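Local coordinates for protein TetR-family transcriptional regulator (Streptomyces coelicolor A3, PDB 2QIB) that probably binds DNA at cis-regulatory sites through a helix-turn-helix domain and thereby controls transcription, at residues S27-P31 / D32-I36; R47-V50 / Y51-P55; S118-T121 / N122-D126; A160-T163 / A164-L168; R171-P174 / R175-E179. All coordinates share one frame; numbering follows the deposited sequence.

Contact 1: residues S27-P31 / D32-I36; sequences SRRSP and DEVSI
R29 turns back to the carbonyl of E33, and S30 reaches the carboxylate of D32, in a local turn contact: the chain leaves helix 11-28 at R29 and doubles over itself before helix 36-43 begins, inside the TetR-type DNA-binding domain. NE of R29 donates to O of E33 at 2.8 Å in a nearly straight bond (168°). The oxygen lies in the guanidinium plane, while the donor itself stands above the plane of the carbonyl. A bend at chi3 (-75°) folds the arginine tip back to this oxygen. Its NH2 adds a weak second bond to the same atom and forms a salt bridge with E38. OG of S30 donates to OD1 of D32 at 2.7 Å, on the syn side of the carboxylate. Backbone bonds from E33 N to S30 O (2.9 Å) and from V34 N to P31 O (3.2 Å) tie the turn. One water accepts from S30 N and donates to E33 OE1 at 2.7 Å. K57 of helix 57-75 donates to the carbonyls of P31 and V34. With R29 NE 4.9 Å from E33 OE1, the turn holds R29 by the E33 carbonyl, not the carboxylate, while E38 probably balances its charge.

Contact 2: residues R47-V50 / Y51-P55; sequences RPLV and YHYFP
V50 and the pair Y53 and F54 make the tight part of this contact, within helix 47-53 of the predicted helix-turn-helix motif, the position of the recognition helix in TetR relatives. V50 O is gripped by two amides. F54 N approaches at 3.1 Å in the carbonyl plane, and Y53 N at 3.0 Å from above it, one carbonyl oxygen shared by two amide donors at the end of the helix. The preceding turn is looser. Y51 N reaches R47 O over a weak 3.5 Å, and H52 N divides its hydrogen weakly between P48 O and L49 O.

On the more open side, R47 and Y51 run alongside each other in the same direction, and I36 touches both. With CG anti to the backbone N (chi1 170°) and an extended chain, the arginine carries its guanidinium beside the tyrosine. Y51 CE2 sits 4.0 Å above the centre of that group, and the planes are 68° apart, which sets the ring edge against the guanidinium face. The polar tip of R47 has its main partner elsewhere, in a salt bridge from NH1 to D37. L49 CD1 packs at 4.0 Å against CE2 of Y53. V50 faces A40 of helix 36-43 and L60 of helix 57-75; Y53 lies on V11, R14 and L18 of helix 11-28, and F54 bridges from I19 of that helix to A63 of helix 57-75.

Contact 3: residues S118-T121 / N122-D126; sequences STTT and NALVD
S118 and N122 meet at the N-terminus of helix 119-140, where S118 is the N-cap: its OG accepts from T121 N at 3.0 Å, and its carbonyl O receives N122 N in the first full helical bond across the contact (2.9 Å, 176°).

N122 can be followed outward from this bond. CB rests 3.6 Å from S118 O, and CG draws closer to the same oxygen, at 3.2 Å, because chi1 of -60° sends it anti to its own carbonyl carbon and back toward the start of the helix. From there the amide divides its duties. ND2 donates to P114 O, near the end of helix 103-116, while OD1 takes a hydrogen from a water that is also bonded to T121 OG1. A leucine here would probably leave P114 O without this donor and the water without one of its two protein partners, loosening the link between the two helix ends. The cap has a second partner as well, since S118 OG is hydrogen-bonded to E62 of helix 57-75, whose side chain also touches T120 and T121. The water lies 2.5 Å from N122 OD1 and 2.7 Å from T121 OG1.

Contact 4: residues A160-T163 / A164-L168; sequences AEST and ALLWL
S162 O receives L166 N at 2.8 Å with an angle of 158°, the shortest bond of this helical turn, and the leucine side chain folds over the same carbonyl. L166 CG lies 3.2 Å from S162 O. With CG anti to the leucine's own carbonyl carbon (chi1 -69°), the chain leans back along the helix, and CD1 comes alongside the hydroxyl, 3.5 Å from S162 OG. That hydroxyl, anti to its backbone N at -174°, points outward and bonds to S158 OG of the second subunit, so a methyl and an intersubunit hydrogen bond share one small patch. This face of helix 147-168 forms part of the subunit interface, consistent with the helix-bundle dimers of TetR proteins. A serine in place of L166 would probably uncover the S162 hydroxyl on this side and open a gap where the leucine packs on R154 of the second subunit.

One position back, L165 repeats the fold over E161 O, with its CG at 3.3 Å. W167 N donates to T163 O at 2.9 Å. The polar ends of E161 and T163 find their partners elsewhere: E161 forms a salt bridge with R129, and T163 OG1 bonds to L159 O. Around this part of helix 147-168, A164 packs on Y95 and V99 of helix 84-101, W167 meets F96 in a T-shaped stack, L165 touches F106 and M110 of helix 103-116, and T163 faces L182 of helix 175-194.

Contact 5: residues R171-P174 / R175-E179; sequences RRIP and RAELE
I173 and L178 form the apolar part of this contact, at the start of helix 175-194, where the loop after helix 147-168 enters the helix through P174 at the N-cap position. I173 CG2 touches L178 CD2 at 3.7 Å, the two side chains crossing at about a right angle. The same methyl lies 3.8 Å from CD of E177, and I173 places it there by holding CG2 anti to its backbone N. E177 is extended, with CG likewise anti to its backbone N (chi1 178°), and sends its carboxylate past the proline ring, where OE1 comes to 3.9 Å from P174 CD.

The backbone contribution is slight, a weak bond of 3.3 Å from L178 N to P174 O. Proline has neither a hydroxyl nor a carboxylate with which to cap the first turn.

The charged groups find their partners outside this turn. E177 OE2 forms a salt bridge with R148 of the second subunit, against which I173 and P174 also pack. R175 reaches out to helix 84-101, pairing through NH1 with D97; its approach to E179 is doubtful in the model. Apolar contacts round the I173 methyl, with a weak backbone bond, thus join loop and helix, whereas the charges next to them are spent on tying this corner to helix 84-101 and to the partner subunit.

Contacts 1 and 2 lie in the DNA-binding part, their centres about 17 Å apart, and they touch where I36 packs on V50, Y51 and R47. Contacts 4 and 5, with centres about 10 Å apart, form a second pair: W167 CB meets L178 CD1 at 3.5 Å, and both contacts reach the second subunit. Contact 3 lies apart from both pairs, about 18 Å from contact 1 and 19 Å from contact 4, which are themselves about 21 Å apart (centres). V125 in contact 3 and E161 in contact 4 each lie near bound hexaethylene glycol, about 4 Å and about 3 Å from the side chains; it probably comes from the crystallisation liquor but may mark a pocket in the C-terminal domain.

Contact 1: residues S27-P31 / D32-I36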
loop_
_atom_site.group_PDB
_atom_site.type_symbol
_atom_site.label_atom_id
_atom_site.label_comp_id
_atom_site.label_asym_id
_atom_site.label_seq_id
_atom_site.Cartn_x
_atom_site.Cartn_y
_atom_site.Cartn_z
ATOM N N SER A 27 19.367 5.049 -8.436
ATOM C CA SER A 27 18.577 3.866 -8.803
ATOM C C SER A 27 19.254 2.601 -8.283
ATOM O O SER A 27 18.584 1.638 -7.893
ATOM C CB SER A 27 18.368 3.763 -10.317
ATOM O OG SER A 27 17.526 4.840 -10.728
ATOM N N ARG A 28 20.587 2.604 -8.285
ATOM C CA ARG A 28 21.392 1.427 -7.969
ATOM C C ARG A 28 21.564 1.138 -6.488
ATOM O O ARG A 28 21.818 -0.008 -6.110
ATOM C CB ARG A 28 22.796 1.569 -8.588
ATOM C CG ARG A 28 22.787 1.493 -10.098
ATOM C CD ARG A 28 24.112 2.070 -10.649
ATOM N NE ARG A 28 25.012 0.975 -10.927
ATOM C CZ ARG A 28 25.134 0.404 -12.120
ATOM N NH1 ARG A 28 24.458 0.875 -13.163
ATOM N NH2 ARG A 28 25.958 -0.618 -12.271
ATOM N N ARG A 29 21.480 2.174 -5.662
ATOM C CA ARG A 29 21.797 2.043 -4.248
ATOM C C ARG A 29 20.894 2.912 -3.423
ATOM O O ARG A 29 20.398 3.947 -3.913
ATOM C CB ARG A 29 23.239 2.532 -3.970
ATOM C CG ARG A 29 24.306 1.819 -4.753
ATOM C CD ARG A 29 25.692 2.078 -4.135
ATOM N NE ARG A 29 26.232 3.428 -4.403
ATOM C CZ ARG A 29 26.783 3.825 -5.547
ATOM N NH1 ARG A 29 26.854 3.003 -6.599
ATOM N NH2 ARG A 29 27.310 5.043 -5.621
ATOM N N SER A 30 20.724 2.551 -2.155
ATOM C CA SER A 30 20.034 3.438 -1.233
ATOM C C SER A 30 20.790 4.773 -1.152
ATOM O O SER A 30 22.028 4.804 -1.344
ATOM C CB SER A 30 19.880 2.802 0.155
ATOM O OG SER A 30 21.120 2.325 0.612
ATOM N N PRO A 31 20.055 5.879 -0.905
ATOM C CA PRO A 31 20.602 7.212 -1.126
ATOM C C PRO A 31 21.734 7.567 -0.132
ATOM O O PRO A 31 22.594 8.401 -0.447
ATOM C CB PRO A 31 19.380 8.136 -0.998
ATOM C CG PRO A 31 18.383 7.351 -0.178
ATOM C CD PRO A 31 18.658 5.901 -0.413
ATOM N N ASP A 32 21.737 6.932 1.042
ATOM C CA ASP A 32 22.860 7.069 1.999
ATOM C C ASP A 32 24.203 6.556 1.453
ATOM O O ASP A 32 25.283 6.923 1.993
ATOM C CB ASP A 32 22.555 6.326 3.315
ATOM C CG ASP A 32 22.305 4.850 3.106
ATOM O OD1 ASP A 32 21.486 4.493 2.230
ATOM O OD2 ASP A 32 22.917 4.019 3.811
ATOM N N GLU A 33 24.161 5.711 0.420
ATOM C CA GLU A 33 25.367 5.163 -0.205
ATOM C C GLU A 33 25.715 5.844 -1.532
ATOM O O GLU A 33 26.449 5.277 -2.317
ATOM C CB GLU A 33 25.237 3.652 -0.449
ATOM C CG GLU A 33 24.903 2.856 0.802
ATOM C CD GLU A 33 24.974 1.357 0.561
ATOM O OE1 GLU A 33 24.664 0.907 -0.561
ATOM O OE2 GLU A 33 25.326 0.617 1.512
ATOM N N VAL A 34 25.144 7.024 -1.789
ATOM C CA VAL A 34 25.462 7.789 -2.991
ATOM C C VAL A 34 25.941 9.153 -2.539
ATOM O O VAL A 34 25.236 9.847 -1.820
ATOM C CB VAL A 34 24.227 7.932 -3.938
ATOM C CG1 VAL A 34 24.580 8.787 -5.161
ATOM C CG2 VAL A 34 23.762 6.527 -4.401
ATOM N N SER A 35 27.143 9.535 -2.955
ATOM C CA SER A 35 27.727 10.825 -2.539
ATOM C C SER A 35 27.851 11.798 -3.709
ATOM O O SER A 35 27.873 11.408 -4.872
ATOM C CB SER A 35 29.129 10.630 -1.950
ATOM O OG SER A 35 30.051 10.222 -2.956
ATOM N N ILE A 36 27.993 13.078 -3.382
ATOM C CA ILE A 36 28.299 14.081 -4.410
ATOM C C ILE A 36 29.593 13.742 -5.129
ATOM O O ILE A 36 29.669 13.839 -6.362
ATOM C CB ILE A 36 28.365 15.500 -3.818
ATOM C CG1 ILE A 36 27.010 15.914 -3.236
ATOM C CG2 ILE A 36 28.954 16.514 -4.852
ATOM C CD1 ILE A 36 25.848 15.900 -4.228
HETATM O O HOH W 1 22.286 -0.036 -1.447
#

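Contact 2: residues R47-V50 / Y51-P55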
loop_
_atom_site.group_PDB
_atom_site.type_symbol
_atom_site.label_atom_id
_atom_site.label_comp_id
_atom_site.label_asym_id
_atom_site.label_seq_id
_atom_site.Cartn_x
_atom_site.Cartn_y
_atom_site.Cartn_z
ATOM N N ARG A 47 33.941 18.131 -7.755
ATOM C CA ARG A 47 32.962 18.271 -6.690
ATOM C C ARG A 47 32.307 19.682 -6.669
ATOM O O ARG A 47 31.071 19.787 -6.667
ATOM C CB ARG A 47 33.606 17.858 -5.342
ATOM C CG ARG A 47 32.815 18.164 -4.094
ATOM C CD ARG A 47 33.663 17.902 -2.797
ATOM N NE ARG A 47 32.921 18.332 -1.612
ATOM C CZ ARG A 47 31.949 17.618 -1.049
ATOM N NH1 ARG A 47 31.634 16.424 -1.548
ATOM N NH2 ARG A 47 31.294 18.084 0.009
ATOM N N PRO A 48 33.113 20.774 -6.657
ATOM C CA PRO A 48 32.490 22.110 -6.696
ATOM C C PRO A 48 31.606 22.322 -7.937
ATOM O O PRO A 48 30.541 22.969 -7.846
ATOM C CB PRO A 48 33.697 23.073 -6.711
ATOM C CG PRO A 48 34.792 22.288 -6.110
ATOM C CD PRO A 48 34.580 20.865 -6.562
ATOM N N LEU A 49 32.008 21.764 -9.081
ATOM C CA LEU A 49 31.180 21.956 -10.280
ATOM C C LEU A 49 29.764 21.333 -10.145
ATOM O O LEU A 49 28.790 21.875 -10.691
ATOM C CB LEU A 49 31.922 21.543 -11.571
ATOM C CG LEU A 49 31.233 21.931 -12.895
ATOM C CD1 LEU A 49 30.910 23.437 -12.948
ATOM C CD2 LEU A 49 32.120 21.537 -14.075
ATOM N N VAL A 50 29.626 20.229 -9.395
ATOM C CA VAL A 50 28.295 19.676 -9.112
ATOM C C VAL A 50 27.448 20.708 -8.361
ATOM O O VAL A 50 26.296 20.933 -8.691
ATOM C CB VAL A 50 28.351 18.355 -8.296
ATOM C CG1 VAL A 50 26.941 17.901 -7.903
ATOM C CG2 VAL A 50 29.086 17.274 -9.094
ATOM N N TYR A 51 28.054 21.374 -7.369
ATOM C CA TYR A 51 27.322 22.379 -6.599
ATOM C C TYR A 51 27.012 23.657 -7.410
ATOM O O TYR A 51 26.199 24.482 -6.981
ATOM C CB TYR A 51 28.109 22.740 -5.333
ATOM C CG TYR A 51 28.110 21.661 -4.275
ATOM C CD1 TYR A 51 27.013 21.497 -3.417
ATOM C CD2 TYR A 51 29.205 20.813 -4.134
ATOM C CE1 TYR A 51 27.033 20.523 -2.446
ATOM C CE2 TYR A 51 29.243 19.844 -3.145
ATOM C CZ TYR A 51 28.151 19.707 -2.313
ATOM O OH TYR A 51 28.163 18.732 -1.353
ATOM N N HIS A 52 27.647 23.824 -8.567
ATOM C CA HIS A 52 27.257 24.906 -9.481
ATOM C C HIS A 52 25.820 24.709 -9.978
ATOM O O HIS A 52 25.111 25.681 -10.237
ATOM C CB HIS A 52 28.218 24.991 -10.662
ATOM C CG HIS A 52 27.990 26.194 -11.532
ATOM N ND1 HIS A 52 28.381 27.459 -11.155
ATOM C CD2 HIS A 52 27.396 26.329 -12.743
ATOM C CE1 HIS A 52 28.055 28.323 -12.102
ATOM N NE2 HIS A 52 27.458 27.666 -13.078
ATOM N N TYR A 53 25.414 23.445 -10.108
ATOM C CA TYR A 53 24.103 23.074 -10.682
ATOM C C TYR A 53 23.026 22.772 -9.656
ATOM O O TYR A 53 21.827 23.009 -9.882
ATOM C CB TYR A 53 24.317 21.887 -11.616
ATOM C CG TYR A 53 25.088 22.264 -12.851
ATOM C CD1 TYR A 53 24.409 22.766 -13.968
ATOM C CD2 TYR A 53 26.477 22.131 -12.930
ATOM C CE1 TYR A 53 25.077 23.124 -15.112
ATOM C CE2 TYR A 53 27.169 22.514 -14.087
ATOM C CZ TYR A 53 26.436 22.999 -15.182
ATOM O OH TYR A 53 27.037 23.388 -16.351
ATOM N N PHE A 54 23.447 22.235 -8.516
ATOM C CA PHE A 54 22.536 21.881 -7.427
ATOM C C PHE A 54 23.155 22.315 -6.100
ATOM O O PHE A 54 24.326 22.036 -5.864
ATOM C CB PHE A 54 22.270 20.372 -7.453
ATOM C CG PHE A 54 21.635 19.926 -8.732
ATOM C CD1 PHE A 54 20.250 19.960 -8.876
ATOM C CD2 PHE A 54 22.427 19.549 -9.818
ATOM C CE1 PHE A 54 19.658 19.590 -10.072
ATOM C CE2 PHE A 54 21.843 19.176 -11.028
ATOM C CZ PHE A 54 20.460 19.198 -11.154
ATOM N N PRO A 55 22.390 23.017 -5.250
ATOM C CA PRO A 55 22.966 23.530 -3.983
ATOM C C PRO A 55 23.191 22.477 -2.893
ATOM O O PRO A 55 23.846 22.759 -1.880
ATOM C CB PRO A 55 21.920 24.540 -3.517
ATOM C CG PRO A 55 20.622 24.006 -4.067
ATOM C CD PRO A 55 20.996 23.452 -5.434
#

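Contact 3: residues S118-T121 / N122-D126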
loop_
_atom_site.group_PDB
_atom_site.type_symbol
_atom_site.label_atom_id
_atom_site.label_comp_id
_atom_site.label_asym_id
_atom_site.label_seq_id
_atom_site.Cartn_x
_atom_site.Cartn_y
_atom_site.Cartn_z
ATOM N N SER A 118 11.205 14.340 1.655
ATOM C CA SER A 118 10.978 15.774 1.725
ATOM C C SER A 118 9.556 16.020 1.244
ATOM O O SER A 118 8.911 15.121 0.667
ATOM C CB SER A 118 11.961 16.544 0.853
ATOM O OG SER A 118 11.781 16.229 -0.508
ATOM N N THR A 119 9.068 17.229 1.477
ATOM C CA THR A 119 7.761 17.614 0.971
ATOM C C THR A 119 7.720 17.427 -0.538
ATOM O O THR A 119 6.703 16.969 -1.100
ATOM C CB THR A 119 7.436 19.072 1.353
ATOM O OG1 THR A 119 7.206 19.125 2.765
ATOM C CG2 THR A 119 6.191 19.583 0.596
ATOM N N THR A 120 8.832 17.758 -1.188
ATOM C CA THR A 120 8.924 17.649 -2.619
ATOM C C THR A 120 8.885 16.181 -3.051
ATOM O O THR A 120 8.138 15.862 -3.974
ATOM C CB THR A 120 10.152 18.376 -3.157
ATOM O OG1 THR A 120 9.950 19.786 -2.945
ATOM C CG2 THR A 120 10.340 18.125 -4.640
ATOM N N THR A 121 9.667 15.319 -2.393
ATOM C CA THR A 121 9.670 13.889 -2.794
ATOM C C THR A 121 8.303 13.241 -2.574
ATOM O O THR A 121 7.827 12.515 -3.442
ATOM C CB THR A 121 10.798 13.011 -2.177
ATOM O OG1 THR A 121 10.597 12.803 -0.776
ATOM C CG2 THR A 121 12.163 13.632 -2.406
ATOM N N ASN A 122 7.681 13.509 -1.428
ATOM C CA ASN A 122 6.302 13.009 -1.172
ATOM C C ASN A 122 5.294 13.468 -2.195
ATOM O O ASN A 122 4.416 12.683 -2.589
ATOM C CB ASN A 122 5.805 13.417 0.211
ATOM C CG ASN A 122 6.669 12.878 1.298
ATOM O OD1 ASN A 122 7.458 11.953 1.067
ATOM N ND2 ASN A 122 6.575 13.474 2.496
ATOM N N ALA A 123 5.398 14.742 -2.602
ATOM C CA ALA A 123 4.539 15.287 -3.649
ATOM C C ALA A 123 4.751 14.566 -4.992
ATOM O O ALA A 123 3.775 14.238 -5.664
ATOM C CB ALA A 123 4.760 16.788 -3.803
ATOM N N LEU A 124 6.019 14.336 -5.378
ATOM C CA LEU A 124 6.334 13.620 -6.616
ATOM C C LEU A 124 5.729 12.201 -6.568
ATOM O O LEU A 124 5.059 11.787 -7.521
ATOM C CB LEU A 124 7.846 13.558 -6.881
ATOM C CG LEU A 124 8.471 14.885 -7.335
ATOM C CD1 LEU A 124 9.999 14.816 -7.258
ATOM C CD2 LEU A 124 8.001 15.225 -8.731
ATOM N N VAL A 125 5.940 11.484 -5.467
ATOM C CA VAL A 125 5.390 10.121 -5.359
ATOM C C VAL A 125 3.857 10.175 -5.478
ATOM O O VAL A 125 3.225 9.419 -6.245
ATOM C CB VAL A 125 5.870 9.420 -4.074
ATOM C CG1 VAL A 125 5.129 8.122 -3.828
ATOM C CG2 VAL A 125 7.392 9.142 -4.179
ATOM N N ASP A 126 3.245 11.081 -4.731
ATOM C CA ASP A 126 1.787 11.230 -4.838
ATOM C C ASP A 126 1.304 11.574 -6.236
ATOM O O ASP A 126 0.216 11.137 -6.635
ATOM C CB ASP A 126 1.290 12.279 -3.862
ATOM C CG ASP A 126 1.231 11.758 -2.474
ATOM O OD1 ASP A 126 1.086 10.531 -2.307
ATOM O OD2 ASP A 126 1.321 12.568 -1.545
HETATM O O HOH W 2 9.026 10.605 -0.349
#

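Contact 4: residues A160-T163 / A164-L168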
loop_
_atom_site.group_PDB
_atom_site.type_symbol
_atom_site.label_atom_id
_atom_site.label_comp_id
_atom_site.label_asym_id
_atom_site.label_seq_id
_atom_site.Cartn_x
_atom_site.Cartn_y
_atom_site.Cartn_z
ATOM N N ALA A 160 -0.684 -2.536 -5.806
ATOM C CA ALA A 160 0.330 -2.643 -6.861
ATOM C C ALA A 160 1.719 -2.137 -6.408
ATOM O O ALA A 160 2.747 -2.746 -6.745
ATOM C CB ALA A 160 -0.125 -1.919 -8.135
ATOM N N GLU A 161 1.760 -1.056 -5.618
ATOM C CA GLU A 161 3.004 -0.595 -4.974
ATOM C C GLU A 161 3.576 -1.686 -4.046
ATOM O O GLU A 161 4.760 -2.054 -4.094
ATOM C CB GLU A 161 2.668 0.641 -4.126
ATOM C CG GLU A 161 2.365 1.837 -4.932
ATOM C CD GLU A 161 2.066 3.065 -4.040
ATOM O OE1 GLU A 161 2.546 3.119 -2.889
ATOM O OE2 GLU A 161 1.349 3.950 -4.520
ATOM N N SER A 162 2.727 -2.226 -3.178
ATOM C CA SER A 162 3.164 -3.232 -2.225
ATOM C C SER A 162 3.695 -4.485 -2.916
ATOM O O SER A 162 4.718 -5.053 -2.530
ATOM C CB SER A 162 1.992 -3.615 -1.330
ATOM O OG SER A 162 2.459 -4.487 -0.312
ATOM N N THR A 163 2.959 -4.923 -3.932
ATOM C CA THR A 163 3.315 -6.120 -4.682
ATOM C C THR A 163 4.699 -5.947 -5.311
ATOM O O THR A 163 5.531 -6.861 -5.231
ATOM C CB THR A 163 2.241 -6.462 -5.727
ATOM O OG1 THR A 163 1.024 -6.829 -5.046
ATOM C CG2 THR A 163 2.657 -7.626 -6.610
ATOM N N ALA A 164 4.943 -4.799 -5.943
ATOM C CA ALA A 164 6.249 -4.570 -6.576
ATOM C C ALA A 164 7.368 -4.534 -5.520
ATOM O O ALA A 164 8.437 -5.104 -5.723
ATOM C CB ALA A 164 6.229 -3.246 -7.377
ATOM N N LEU A 165 7.114 -3.904 -4.374
ATOM C CA LEU A 165 8.130 -3.814 -3.315
ATOM C C LEU A 165 8.430 -5.204 -2.733
ATOM O O LEU A 165 9.603 -5.582 -2.490
ATOM C CB LEU A 165 7.642 -2.886 -2.191
ATOM C CG LEU A 165 7.599 -1.413 -2.563
ATOM C CD1 LEU A 165 6.802 -0.645 -1.503
ATOM C CD2 LEU A 165 9.080 -0.859 -2.731
ATOM N N LEU A 166 7.377 -6.005 -2.553
ATOM C CA LEU A 166 7.572 -7.337 -2.019
ATOM C C LEU A 166 8.297 -8.204 -3.047
ATOM O O LEU A 166 9.098 -9.080 -2.670
ATOM C CB LEU A 166 6.218 -7.960 -1.606
ATOM C CG LEU A 166 5.603 -7.268 -0.371
ATOM C CD1 LEU A 166 4.088 -7.553 -0.253
ATOM C CD2 LEU A 166 6.371 -7.697 0.937
ATOM N N TRP A 167 8.016 -7.963 -4.339
ATOM C CA TRP A 167 8.675 -8.702 -5.429
ATOM C C TRP A 167 10.191 -8.467 -5.364
ATOM O O TRP A 167 10.982 -9.432 -5.358
ATOM C CB TRP A 167 8.108 -8.330 -6.789
ATOM C CG TRP A 167 8.932 -8.881 -7.917
ATOM C CD1 TRP A 167 9.115 -10.199 -8.258
ATOM C CD2 TRP A 167 9.728 -8.111 -8.822
ATOM N NE1 TRP A 167 9.946 -10.286 -9.384
ATOM C CE2 TRP A 167 10.341 -9.015 -9.727
ATOM C CE3 TRP A 167 9.935 -6.728 -8.991
ATOM C CZ2 TRP A 167 11.179 -8.570 -10.776
ATOM C CZ3 TRP A 167 10.776 -6.282 -10.020
ATOM C CH2 TRP A 167 11.371 -7.200 -10.905
ATOM N N LEU A 168 10.571 -7.210 -5.197
ATOM C CA LEU A 168 12.007 -6.826 -5.161
ATOM C C LEU A 168 12.801 -7.490 -4.040
ATOM O O LEU A 168 14.035 -7.676 -4.155
ATOM C CB LEU A 168 12.140 -5.325 -5.068
ATOM C CG LEU A 168 11.850 -4.506 -6.318
ATOM C CD1 LEU A 168 11.865 -3.041 -5.935
ATOM C CD2 LEU A 168 12.905 -4.782 -7.408
#

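Contact 5: residues R171-P174 / R175-E179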
loop_
_atom_site.group_PDB
_atom_site.type_symbol
_atom_site.label_atom_id
_atom_site.label_comp_id
_atom_site.label_asym_id
_atom_site.label_seq_id
_atom_site.Cartn_x
_atom_site.Cartn_y
_atom_site.Cartn_z
ATOM N N ARG A 171 12.978 -11.519 -5.245
ATOM C CA ARG A 171 12.471 -11.961 -6.553
ATOM C C ARG A 171 12.170 -13.465 -6.566
ATOM O O ARG A 171 12.527 -14.194 -7.499
ATOM C CB ARG A 171 13.451 -11.551 -7.669
ATOM C CG ARG A 171 13.690 -10.042 -7.735
ATOM C CD ARG A 171 14.487 -9.647 -8.999
ATOM N NE ARG A 171 14.831 -8.227 -8.932
ATOM C CZ ARG A 171 15.093 -7.449 -9.977
ATOM N NH1 ARG A 171 15.029 -7.945 -11.211
ATOM N NH2 ARG A 171 15.401 -6.170 -9.785
ATOM N N ARG A 172 11.481 -13.927 -5.522
ATOM C CA ARG A 172 11.231 -15.360 -5.396
ATOM C C ARG A 172 10.037 -15.806 -6.225
ATOM O O ARG A 172 9.796 -17.002 -6.363
ATOM C CB ARG A 172 10.985 -15.725 -3.938
ATOM C CG ARG A 172 12.282 -15.918 -3.129
ATOM C CD ARG A 172 11.942 -16.411 -1.721
ATOM N NE ARG A 172 11.215 -15.380 -0.995
ATOM C CZ ARG A 172 10.495 -15.582 0.108
ATOM N NH1 ARG A 172 10.401 -16.801 0.646
ATOM N NH2 ARG A 172 9.874 -14.542 0.676
ATOM N N ILE A 173 9.297 -14.844 -6.769
ATOM C CA ILE A 173 8.136 -15.117 -7.632
ATOM C C ILE A 173 8.379 -14.389 -8.945
ATOM O O ILE A 173 8.724 -13.216 -8.915
ATOM C CB ILE A 173 6.833 -14.576 -6.981
ATOM C CG1 ILE A 173 6.692 -15.125 -5.549
ATOM C CG2 ILE A 173 5.620 -14.840 -7.891
ATOM C CD1 ILE A 173 5.639 -14.454 -4.720
ATOM N N PRO A 174 8.161 -15.058 -10.101
ATOM C CA PRO A 174 8.486 -14.405 -11.379
ATOM C C PRO A 174 7.577 -13.201 -11.623
ATOM O O PRO A 174 6.379 -13.250 -11.278
ATOM C CB PRO A 174 8.220 -15.513 -12.430
ATOM C CG PRO A 174 8.187 -16.770 -11.651
ATOM C CD PRO A 174 7.637 -16.412 -10.304
ATOM N N ARG A 175 8.142 -12.128 -12.173
ATOM C CA ARG A 175 7.356 -10.928 -12.421
ATOM C C ARG A 175 6.148 -11.202 -13.323
ATOM O O ARG A 175 5.094 -10.552 -13.150
ATOM C CB ARG A 175 8.228 -9.844 -13.032
ATOM C CG ARG A 175 8.696 -10.288 -14.365
ATOM C CD ARG A 175 8.261 -9.235 -15.319
ATOM N NE ARG A 175 9.322 -8.277 -15.394
ATOM C CZ ARG A 175 9.353 -7.149 -16.117
ATOM N NH1 ARG A 175 10.505 -6.492 -16.077
ATOM N NH2 ARG A 175 8.304 -6.667 -16.842
ATOM N N ALA A 176 6.264 -12.125 -14.291
ATOM C CA ALA A 176 5.119 -12.372 -15.189
ATOM C C ALA A 176 3.916 -12.838 -14.379
ATOM O O ALA A 176 2.765 -12.477 -14.697
ATOM C CB ALA A 176 5.467 -13.395 -16.278
ATOM N N GLU A 177 4.155 -13.705 -13.397
ATOM C CA GLU A 177 3.076 -14.168 -12.513
ATOM C C GLU A 177 2.444 -12.995 -11.757
ATOM O O GLU A 177 1.213 -12.900 -11.639
ATOM C CB GLU A 177 3.588 -15.221 -11.540
ATOM C CG GLU A 177 2.525 -15.698 -10.586
ATOM C CD GLU A 177 2.987 -16.870 -9.745
ATOM O OE1 GLU A 177 3.899 -17.617 -10.194
ATOM O OE2 GLU A 177 2.432 -17.061 -8.639
ATOM N N LEU A 178 3.286 -12.090 -11.269
ATOM C CA LEU A 178 2.782 -10.947 -10.458
ATOM C C LEU A 178 2.004 -9.917 -11.299
ATOM O O LEU A 178 1.045 -9.287 -10.815
ATOM C CB LEU A 178 3.911 -10.321 -9.667
ATOM C CG LEU A 178 4.431 -11.283 -8.565
ATOM C CD1 LEU A 178 5.548 -10.563 -7.763
ATOM C CD2 LEU A 178 3.385 -11.894 -7.584
ATOM N N GLU A 179 2.465 -9.719 -12.532
ATOM C CA GLU A 179 1.794 -8.813 -13.458
ATOM C C GLU A 179 0.378 -9.341 -13.695
ATOM O O GLU A 179 -0.587 -8.574 -13.519
ATOM C CB GLU A 179 2.569 -8.716 -14.785
ATOM C CG GLU A 179 3.904 -7.959 -14.621
ATOM C CD GLU A 179 4.798 -8.162 -15.811
ATOM O OE1 GLU A 179 4.320 -8.627 -16.854
ATOM O OE2 GLU A 179 5.983 -7.883 -15.688
#